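Local structure of organophosphorus hydrolase (4LE6) at residues A[72-76]-A[77-81]; A[212-215]-A[216-220]; A[288-292]-A[293-297]. The protein probably hydrolyses organophosphate triesters as a zinc-dependent phosphotriesterase of the metallo-beta-lactamase superfamily. All coordinates share one frame; numbering follows the deposited sequence.

In the fold
All three contacts are local, each formed where the chain turns, and their chemistry follows their depth. Interaction 3 is buried, its centre about 5 Å from the centre of the chain, and ends in a zinc bond. Interactions 1 and 2 lie further out, about 21 and 19 Å from that centre and on opposite sides of it. Interaction 1 is partly buried, ends helix 67-76 with backbone bonds and meets the second subunit; interaction 2 is a surface turn with a water bridge. Residues 216-220 and 288-292 reach the same mixed sheet, the former through one of its two outermost strands, 218-222, the latter through strand 289-292 inside it. None of the three touches another.

Interaction 1. Residues A[72-76]-A[77-81]; sequences SLLAR and MFVAS
L74 and V79 meet because L74 CG stands anti to its own carbonyl carbon (chi1 -66°) while V79 CG1 stands anti to its backbone N (chi1 -178°): the branches L74 CD2 and V79 CG1 come within 4.0 Å at a slant. The other branch, L74 CD1, lies against S81 CB at 3.7 Å, so one leucine covers two loop residues. Next to this apolar contact the backbone ends the helix. V79 N donates to L74 O over 2.8 Å and nearly straight, and F78 N donates to A75 O over 2.9 Å. M77 N adds a weak bond to L74 O. The F78 ring has A75 O over one face, offset toward the rim, and stacks on H302 of the second subunit. Alongside, R76 and M77 point the same way, with M77 SD 4.1 Å from R76 NH1; R76 O accepts from R304 of the second subunit. The inner side, L73 and L74, rests on V254 of helix 252-255. Positive phi at F78 (52°), together with the V79 N to L74 O and F78 N to A75 O bonds, identifies the Schellman motif that ends helix 67-76 at the subunit interface.

Interaction 2. Residues A[212-215]-A[216-220]; sequences GELL and PGVSL
L215 to V218 form a type II beta turn, closed by V218 N donating to L215 O at 2.9 Å (159°), with G217 at the position where positive phi (85°) suits glycine. The arm entering the turn carries a classic beta bulge, with L214 and L215 both facing V218, and L215 pairs with V218 as a single antiparallel, hydrogen-bonded bridge. V218 O is approached by three amides, E213 N, L214 N and L215 N, but all three bonds are weak; that from L215 N is straight yet long, at 3.4 Å. L215 O receives V218 N on one face of its carbonyl plane and E213 N on the other.

Among the side chains, L214 extends its CG anti to the backbone N (chi1 178°), which sends the isobutyl group toward L220, where CD2 comes 3.6 Å from L220 CD1. L214 CB also lies near that methyl, so L220 CD1 bears on both the root and one branch of L214. L215 CB lies 4.0 Å from V218 CB and 3.4 Å from P216 CD, the latter closeness set largely by the peptide link. Within the fold, L214 and V218 both rest on L136, and L215 on T134, of strand 134-136. S219 pairs by backbone with L234, which places the turn at the start of an edge strand of its sheet within this chain. On the exposed side, the extended E213 chain ends at a water that donates to OE1 at 2.5 Å and accepts from L220 N at 3.0 Å.

Interaction 3. Residues A[288-292]-A[293-297]; sequences LWVAG and AHLPF. With ZN (zinc ion), chain K.
L295 folds back on G292, and its side chain can be followed atom by atom along that glycine. L295 CB lies 3.7 Å from G292 O. CG, anti to its own carbonyl carbon (chi1 -59°), sits 3.9 Å from G292 CA. One methyl, CD1, continues over the glycine backbone, 3.8 Å from G292 CA, and comes 4.3 Å from V290 CG1. CD1 rests directly on the glycine, which has no side chain in the way. Further out, L295 packs on L249 and F256.

The backbone makes the return possible: G292 to L295 is a type I beta turn in which L295 N donates to G292 O over 3.1 Å, fairly straight (166°). N90 ND2 also donates to G292 O and to L295 O, bracing the turn from strand 85-95. This turn follows strand 289-292, an inner strand of one of the two large mixed sheets in the alpha beta/beta alpha sandwich of the metallo-beta-lactamase fold. From it H294 projects into the dinuclear zinc site.

A293 CB sits over the centre of one face of the H294 ring, 4.2 Å above the plane. NE2 binds the zinc ion at 2.1 Å, while the other ring nitrogen, ND1, donates to A88 O, a second-shell bond which, with the metal bond, helps hold the ring's rotation and probably makes NE2 a somewhat stronger donor to the metal. D143, H144 and D247 complete the protein ligands of this zinc, and a water binds the same zinc ion at 1.8 Å.

Interaction 1. Residues A[72-76]-A[77-81]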
loop_
_atom_site.group_PDB
_atom_site.type_symbol
_atom_site.label_atom_id
_atom_site.label_comp_id
_atom_site.label_asym_id
_atom_site.label_seq_id
_atom_site.Cartn_x
_atom_site.Cartn_y
_atom_site.Cartn_z
ATOM N N SER A 72 18.972 -11.922 5.393
ATOM C CA SER A 72 17.793 -12.772 5.567
ATOM C C SER A 72 16.552 -11.926 5.852
ATOM O O SER A 72 15.498 -12.122 5.235
ATOM C CB SER A 72 18.009 -13.769 6.702
ATOM O OG SER A 72 19.065 -14.659 6.381
ATOM N N LEU A 73 16.669 -10.988 6.786
ATOM C CA LEU A 73 15.533 -10.104 7.075
ATOM C C LEU A 73 15.077 -9.305 5.853
ATOM O O LEU A 73 13.874 -9.123 5.625
ATOM C CB LEU A 73 15.872 -9.152 8.210
ATOM C CG LEU A 73 15.936 -9.818 9.590
ATOM C CD1 LEU A 73 16.628 -8.874 10.557
ATOM C CD2 LEU A 73 14.540 -10.169 10.086
ATOM N N LEU A 74 16.026 -8.798 5.079
ATOM C CA LEU A 74 15.667 -8.077 3.856
ATOM C C LEU A 74 15.005 -8.980 2.813
ATOM O O LEU A 74 14.001 -8.607 2.213
ATOM C CB LEU A 74 16.906 -7.418 3.259
ATOM C CG LEU A 74 17.494 -6.306 4.124
ATOM C CD1 LEU A 74 18.813 -5.839 3.525
ATOM C CD2 LEU A 74 16.529 -5.132 4.270
ATOM N N ALA A 75 15.576 -10.161 2.592
ATOM C CA ALA A 75 15.022 -11.102 1.631
ATOM C C ALA A 75 13.611 -11.541 2.035
ATOM O O ALA A 75 12.731 -11.685 1.192
ATOM C CB ALA A 75 15.938 -12.317 1.485
ATOM N N ARG A 76 13.405 -11.752 3.331
ATOM C CA ARG A 76 12.086 -12.089 3.860
ATOM C C ARG A 76 10.979 -11.108 3.440
ATOM O O ARG A 76 9.820 -11.486 3.254
ATOM C CB ARG A 76 12.195 -12.100 5.384
ATOM C CG ARG A 76 10.919 -12.372 6.118
ATOM C CD ARG A 76 11.213 -12.699 7.594
ATOM N NE ARG A 76 9.967 -12.850 8.325
ATOM C CZ ARG A 76 9.259 -11.832 8.806
ATOM N NH1 ARG A 76 9.693 -10.584 8.666
ATOM N NH2 ARG A 76 8.120 -12.066 9.441
ATOM N N MET A 77 11.322 -9.836 3.314
ATOM C CA MET A 77 10.343 -8.834 2.900
ATOM C C MET A 77 10.572 -8.425 1.449
ATOM O O MET A 77 10.054 -7.394 0.990
ATOM C CB MET A 77 10.415 -7.608 3.806
ATOM C CG MET A 77 10.060 -7.890 5.265
ATOM S SD MET A 77 8.357 -8.472 5.458
ATOM C CE MET A 77 7.368 -7.018 5.063
ATOM N N PHE A 78 11.336 -9.243 0.726
ATOM C CA PHE A 78 11.622 -8.982 -0.681
ATOM C C PHE A 78 12.164 -7.568 -0.897
ATOM O O PHE A 78 11.740 -6.861 -1.812
ATOM C CB PHE A 78 10.359 -9.233 -1.517
ATOM C CG PHE A 78 9.884 -10.658 -1.441
ATOM C CD1 PHE A 78 9.101 -11.083 -0.385
ATOM C CD2 PHE A 78 10.263 -11.580 -2.394
ATOM C CE1 PHE A 78 8.690 -12.399 -0.295
ATOM C CE2 PHE A 78 9.848 -12.895 -2.306
ATOM C CZ PHE A 78 9.066 -13.301 -1.242
ATOM N N VAL A 79 13.100 -7.163 -0.044
ATOM C CA VAL A 79 13.742 -5.855 -0.168
ATOM C C VAL A 79 15.123 -6.055 -0.793
ATOM O O VAL A 79 15.965 -6.763 -0.239
ATOM C CB VAL A 79 13.884 -5.155 1.206
ATOM C CG1 VAL A 79 14.518 -3.765 1.059
ATOM C CG2 VAL A 79 12.527 -5.032 1.883
ATOM N N ALA A 80 15.348 -5.440 -1.949
ATOM C CA ALA A 80 16.636 -5.519 -2.627
ATOM C C ALA A 80 17.609 -4.581 -1.932
ATOM O O ALA A 80 17.202 -3.525 -1.442
ATOM C CB ALA A 80 16.474 -5.121 -4.090
ATOM N N SER A 81 18.886 -4.955 -1.885
ATOM C CA SER A 81 19.889 -4.170 -1.156
ATOM C C SER A 81 21.203 -4.015 -1.933
ATOM O O SER A 81 22.121 -3.332 -1.470
ATOM C CB SER A 81 20.184 -4.831 0.198
ATOM O OG SER A 81 20.532 -6.195 0.021
#

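Interaction 2. Residues A[212-215]-A[216-220]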
loop_
_atom_site.group_PDB
_atom_site.type_symbol
_atom_site.label_atom_id
_atom_site.label_comp_id
_atom_site.label_asym_id
_atom_site.label_seq_id
_atom_site.Cartn_x
_atom_site.Cartn_y
_atom_site.Cartn_z
ATOM N N GLY A 212 -6.247 20.055 23.347
ATOM C CA GLY A 212 -5.118 19.155 23.157
ATOM C C GLY A 212 -3.961 19.540 24.064
ATOM O O GLY A 212 -3.953 19.201 25.249
ATOM N N GLU A 213 -2.984 20.256 23.514
ATOM C CA GLU A 213 -1.966 20.922 24.330
ATOM C C GLU A 213 -1.215 21.940 23.486
ATOM O O GLU A 213 -1.304 23.136 23.730
ATOM C CB GLU A 213 -0.992 19.923 24.944
ATOM C CG GLU A 213 -0.745 20.171 26.415
ATOM C CD GLU A 213 0.365 19.311 26.973
ATOM O OE1 GLU A 213 0.952 18.532 26.188
ATOM O OE2 GLU A 213 0.647 19.414 28.193
ATOM N N LEU A 214 -0.486 21.467 22.483
ATOM C CA LEU A 214 0.121 22.363 21.508
ATOM C C LEU A 214 -0.963 23.030 20.663
ATOM O O LEU A 214 -0.937 24.239 20.427
ATOM C CB LEU A 214 1.058 21.575 20.607
ATOM C CG LEU A 214 1.746 22.349 19.487
ATOM C CD1 LEU A 214 2.719 23.376 20.058
ATOM C CD2 LEU A 214 2.452 21.361 18.600
ATOM N N LEU A 215 -1.887 22.208 20.182
ATOM C CA LEU A 215 -3.067 22.658 19.453
ATOM C C LEU A 215 -4.204 21.735 19.851
ATOM O O LEU A 215 -3.959 20.686 20.437
ATOM C CB LEU A 215 -2.850 22.560 17.953
ATOM C CG LEU A 215 -1.839 23.508 17.323
ATOM C CD1 LEU A 215 -1.636 23.065 15.903
ATOM C CD2 LEU A 215 -2.333 24.974 17.396
ATOM N N PRO A 216 -5.451 22.114 19.545
ATOM C CA PRO A 216 -6.547 21.190 19.870
ATOM C C PRO A 216 -6.321 19.822 19.208
ATOM O O PRO A 216 -6.143 19.775 17.996
ATOM C CB PRO A 216 -7.784 21.893 19.290
ATOM C CG PRO A 216 -7.414 23.366 19.289
ATOM C CD PRO A 216 -5.939 23.379 18.963
ATOM N N GLY A 217 -6.260 18.760 20.005
ATOM C CA GLY A 217 -6.126 17.411 19.491
ATOM C C GLY A 217 -4.688 17.010 19.223
ATOM O O GLY A 217 -4.414 15.883 18.833
ATOM N N VAL A 218 -3.764 17.932 19.452
ATOM C CA VAL A 218 -2.364 17.721 19.083
ATOM C C VAL A 218 -1.451 17.899 20.285
ATOM O O VAL A 218 -1.499 18.921 20.966
ATOM C CB VAL A 218 -1.917 18.679 17.982
ATOM C CG1 VAL A 218 -0.556 18.252 17.449
ATOM C CG2 VAL A 218 -2.940 18.690 16.852
ATOM N N SER A 219 -0.614 16.898 20.528
ATOM C CA SER A 219 0.310 16.932 21.663
ATOM C C SER A 219 1.685 16.384 21.268
ATOM O O SER A 219 1.818 15.675 20.283
ATOM C CB SER A 219 -0.249 16.133 22.838
ATOM O OG SER A 219 -0.570 14.823 22.432
ATOM N N LEU A 220 2.696 16.734 22.054
ATOM C CA LEU A 220 4.068 16.301 21.829
ATOM C C LEU A 220 4.366 14.982 22.516
ATOM O O LEU A 220 3.983 14.781 23.658
ATOM C CB LEU A 220 5.019 17.339 22.418
ATOM C CG LEU A 220 5.422 18.433 21.445
ATOM C CD1 LEU A 220 4.188 19.139 20.904
ATOM C CD2 LEU A 220 6.351 19.408 22.149
HETATM O O HOH W 1 2.006 18.870 23.986
#

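Interaction 3. Residues A[288-292]-A[293-297]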
loop_
_atom_site.group_PDB
_atom_site.type_symbol
_atom_site.label_atom_id
_atom_site.label_comp_id
_atom_site.label_asym_id
_atom_site.label_seq_id
_atom_site.Cartn_x
_atom_site.Cartn_y
_atom_site.Cartn_z
ATOM N N LEU A 288 -2.498 2.172 18.512
ATOM C CA LEU A 288 -2.714 3.463 17.870
ATOM C C LEU A 288 -2.263 3.380 16.433
ATOM O O LEU A 288 -1.511 2.480 16.058
ATOM C CB LEU A 288 -2.009 4.593 18.613
ATOM C CG LEU A 288 -0.574 4.356 19.066
ATOM C CD1 LEU A 288 0.385 4.406 17.890
ATOM C CD2 LEU A 288 -0.205 5.381 20.120
ATOM N N TRP A 289 -2.764 4.290 15.611
ATOM C CA TRP A 289 -2.285 4.394 14.247
ATOM C C TRP A 289 -0.904 5.050 14.299
ATOM O O TRP A 289 -0.643 5.916 15.136
ATOM C CB TRP A 289 -3.210 5.265 13.400
ATOM C CG TRP A 289 -4.532 4.671 13.050
ATOM C CD1 TRP A 289 -5.718 4.877 13.686
ATOM C CD2 TRP A 289 -4.815 3.797 11.946
ATOM N NE1 TRP A 289 -6.723 4.186 13.050
ATOM C CE2 TRP A 289 -6.195 3.509 11.985
ATOM C CE3 TRP A 289 -4.036 3.233 10.933
ATOM C CZ2 TRP A 289 -6.815 2.677 11.047
ATOM C CZ3 TRP A 289 -4.646 2.405 10.008
ATOM C CH2 TRP A 289 -6.023 2.135 10.069
ATOM N N VAL A 290 -0.043 4.669 13.370
ATOM C CA VAL A 290 1.288 5.235 13.268
ATOM C C VAL A 290 1.462 5.824 11.869
ATOM O O VAL A 290 0.977 5.253 10.889
ATOM C CB VAL A 290 2.332 4.152 13.552
ATOM C CG1 VAL A 290 3.712 4.590 13.119
ATOM C CG2 VAL A 290 2.317 3.796 15.050
ATOM N N ALA A 291 2.123 6.977 11.800
ATOM C CA ALA A 291 2.521 7.597 10.533
ATOM C C ALA A 291 4.041 7.788 10.566
ATOM O O ALA A 291 4.545 8.599 11.362
ATOM C CB ALA A 291 1.813 8.934 10.358
ATOM N N GLY A 292 4.762 7.035 9.730
ATOM C CA GLY A 292 6.209 6.932 9.841
ATOM C C GLY A 292 6.951 7.453 8.633
ATOM O O GLY A 292 6.795 6.960 7.504
ATOM N N ALA A 293 7.829 8.410 8.885
ATOM C CA ALA A 293 8.514 9.136 7.828
ATOM C C ALA A 293 9.254 8.237 6.854
ATOM O O ALA A 293 9.426 8.591 5.677
ATOM C CB ALA A 293 9.476 10.134 8.433
ATOM N N HIS A 294 9.713 7.079 7.322
ATOM C CA HIS A 294 10.499 6.188 6.457
ATOM C C HIS A 294 9.907 4.794 6.315
ATOM O O HIS A 294 10.588 3.847 5.889
ATOM C CB HIS A 294 11.948 6.124 6.944
ATOM C CG HIS A 294 12.618 7.462 6.929
ATOM N ND1 HIS A 294 12.718 8.223 5.784
ATOM C CD2 HIS A 294 13.175 8.197 7.920
ATOM C CE1 HIS A 294 13.314 9.364 6.067
ATOM N NE2 HIS A 294 13.594 9.380 7.358
ATOM N N LEU A 295 8.624 4.677 6.620
ATOM C CA LEU A 295 7.902 3.437 6.379
ATOM C C LEU A 295 7.396 3.495 4.930
ATOM O O LEU A 295 7.260 4.585 4.380
ATOM C CB LEU A 295 6.746 3.283 7.377
ATOM C CG LEU A 295 7.191 3.269 8.845
ATOM C CD1 LEU A 295 5.983 3.175 9.769
ATOM C CD2 LEU A 295 8.164 2.129 9.125
ATOM N N PRO A 296 7.159 2.333 4.306
ATOM C CA PRO A 296 6.678 2.313 2.918
ATOM C C PRO A 296 5.414 3.143 2.780
ATOM O O PRO A 296 4.496 3.013 3.588
ATOM C CB PRO A 296 6.426 0.834 2.660
ATOM C CG PRO A 296 7.330 0.122 3.623
ATOM C CD PRO A 296 7.280 0.971 4.849
ATOM N N PHE A 297 5.416 4.053 1.816
ATOM C CA PHE A 297 4.346 5.033 1.676
ATOM C C PHE A 297 3.034 4.287 1.479
ATOM O O PHE A 297 3.019 3.276 0.764
ATOM C CB PHE A 297 4.629 5.922 0.456
ATOM C CG PHE A 297 3.554 6.894 0.186
ATOM C CD1 PHE A 297 3.521 8.098 0.863
ATOM C CD2 PHE A 297 2.537 6.594 -0.709
ATOM C CE1 PHE A 297 2.495 8.998 0.654
ATOM C CE2 PHE A 297 1.513 7.491 -0.922
ATOM C CZ PHE A 297 1.494 8.697 -0.235
HETATM ZN ZN ZN K . 14.547 11.015 8.158
HETATM O O HOH W 2 16.241 11.625 8.462
#